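Local coordinates for glutathione S-transferase family protein (Pseudomonas putida, PDB 3LXZ) that probably conjugates reduced glutathione to a wide range of hydrophobic electrophiles, as a dimeric member of the glutathione S-transferase superfamily, at residues Y100-L103 and P104-C108. Sequence-based numbering, arbitrary orientation.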
loop_
_atom_site.group_PDB
_atom_site.type_symbol
_atom_site.label_atom_id
_atom_site.label_comp_id
_atom_site.label_asym_id
_atom_site.label_seq_id
_atom_site.Cartn_x
_atom_site.Cartn_y
_atom_site.Cartn_z
ATOM N N TYR A 100 -5.843 0.950 -5.565
ATOM C CA TYR A 100 -6.514 1.523 -6.738
ATOM C C TYR A 100 -7.973 1.176 -6.831
ATOM O O TYR A 100 -8.692 1.722 -7.702
ATOM C CB TYR A 100 -5.784 1.182 -8.059
ATOM C CG TYR A 100 -4.309 1.479 -7.954
ATOM C CD1 TYR A 100 -3.870 2.735 -7.532
ATOM C CD2 TYR A 100 -3.378 0.490 -8.204
ATOM C CE1 TYR A 100 -2.497 3.009 -7.376
ATOM C CE2 TYR A 100 -2.019 0.732 -8.065
ATOM C CZ TYR A 100 -1.587 1.996 -7.645
ATOM O OH TYR A 100 -0.233 2.197 -7.521
ATOM N N ILE A 101 -8.439 0.331 -5.918
ATOM C CA ILE A 101 -9.881 0.002 -5.842
ATOM C C ILE A 101 -10.404 0.256 -4.441
ATOM O O ILE A 101 -11.280 1.095 -4.258
ATOM C CB ILE A 101 -10.208 -1.414 -6.348
ATOM C CG1 ILE A 101 -9.889 -1.502 -7.853
ATOM C CG2 ILE A 101 -11.680 -1.752 -6.037
ATOM C CD1 ILE A 101 -10.264 -2.819 -8.495
ATOM N N GLU A 102 -9.813 -0.395 -3.438
ATOM C CA GLU A 102 -10.331 -0.239 -2.077
ATOM C C GLU A 102 -10.249 1.206 -1.518
ATOM O O GLU A 102 -11.248 1.745 -1.055
ATOM C CB GLU A 102 -9.677 -1.238 -1.131
ATOM C CG GLU A 102 -10.620 -1.582 0.112
ATOM C CD GLU A 102 -10.800 -0.476 1.156
ATOM O OE1 GLU A 102 -9.851 0.323 1.407
ATOM O OE2 GLU A 102 -11.895 -0.442 1.777
ATOM N N LEU A 103 -9.065 1.827 -1.577
ATOM C CA LEU A 103 -8.893 3.173 -1.038
ATOM C C LEU A 103 -9.748 4.211 -1.745
ATOM O O LEU A 103 -10.430 4.990 -1.071
ATOM C CB LEU A 103 -7.425 3.616 -0.986
ATOM C CG LEU A 103 -6.526 2.766 -0.043
ATOM C CD1 LEU A 103 -5.157 3.442 0.021
ATOM C CD2 LEU A 103 -7.135 2.593 1.343
ATOM N N PRO A 104 -9.771 4.216 -3.088
ATOM C CA PRO A 104 -10.694 5.202 -3.657
ATOM C C PRO A 104 -12.169 4.951 -3.313
ATOM O O PRO A 104 -12.908 5.909 -3.085
ATOM C CB PRO A 104 -10.474 5.108 -5.164
ATOM C CG PRO A 104 -9.589 3.992 -5.401
ATOM C CD PRO A 104 -9.004 3.491 -4.118
ATOM N N ALA A 105 -12.625 3.707 -3.318
ATOM C CA ALA A 105 -14.003 3.433 -2.889
ATOM C C ALA A 105 -14.271 3.916 -1.465
ATOM O O ALA A 105 -15.357 4.469 -1.182
ATOM C CB ALA A 105 -14.338 1.965 -3.021
ATOM N N ARG A 106 -13.282 3.712 -0.584
ATOM C CA ARG A 106 -13.357 4.080 0.831
ATOM C C ARG A 106 -13.667 5.582 1.002
ATOM O O ARG A 106 -14.360 5.964 1.952
ATOM C CB ARG A 106 -12.091 3.648 1.572
ATOM C CG ARG A 106 -11.997 3.994 3.080
ATOM C CD ARG A 106 -10.823 3.222 3.741
ATOM N NE ARG A 106 -11.142 1.787 3.883
ATOM C CZ ARG A 106 -11.884 1.288 4.875
ATOM N NH1 ARG A 106 -12.162 -0.010 4.935
ATOM N NH2 ARG A 106 -12.366 2.098 5.822
ATOM N N THR A 107 -13.218 6.398 0.047
ATOM C CA THR A 107 -13.471 7.851 0.111
ATOM C C THR A 107 -14.960 8.146 -0.005
ATOM O O THR A 107 -15.411 9.248 0.366
ATOM C CB THR A 107 -12.675 8.688 -0.931
ATOM O OG1 THR A 107 -13.138 8.419 -2.272
ATOM C CG2 THR A 107 -11.146 8.478 -0.794
ATOM N N CYS A 108 -15.716 7.171 -0.517
ATOM C CA CYS A 108 -17.135 7.350 -0.685
ATOM C C CYS A 108 -17.984 6.509 0.246
ATOM O O CYS A 108 -19.196 6.489 0.071
ATOM C CB CYS A 108 -17.541 7.072 -2.127
ATOM S SG CYS A 108 -16.864 8.259 -3.300
#
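Glu102 and Arg106, one helical turn apart, illustrate how an i to i+4 salt bridge can hold an arginine in a way consistent with positioning it for its ligand. Arg106 is best followed outward. Its CB lies against the carbonyl oxygens of Glu102 and Leu103, each 3.4 Å away. CG then extends anti to the backbone N (chi1 179°), and Arg106 CD passes 3.8 Å from Glu102 OE1. The chain bends at chi3 (-73°), which brings the NE/NH1 edge of the guanidinium to the carboxylate. Arg106 NE gives a fairly straight bond of 3.2 Å to the syn lone pair of Glu102 OE1, which sits in the guanidinium plane; NE and NH1 of Arg106 make weak, bent bonds to Glu102 OE2, and the two planes stand 40° apart. The pair lies in the C-terminal part of helix 84-106, the first of the all-helical domain of the glutathione S-transferase fold, where Arg106 contributes to the glutathione site near Ser11 and Lys49. Glu102 is buried, and Tyr13, Asn12 and Tyr109 also bond its carboxylate. Replacing Glu102 by an alanine is likely to leave the Arg106 guanidinium without its counter-charge and free to swing, and deprive those three residues of their shared acceptor. Pro104 has no N-H to offer, and the helix kinks here: Pro104 CG packs 3.4 Å from Tyr100 O and Pro104 CD 3.3 Å from Ile101 O. Regular bonding resumes with Ala105 N to Ile101 O (3.1 Å) and Arg106 N to Glu102 O. Beyond them, Thr107 OG1 turns back to Pro104 O, at 2.6 Å and in the carbonyl plane.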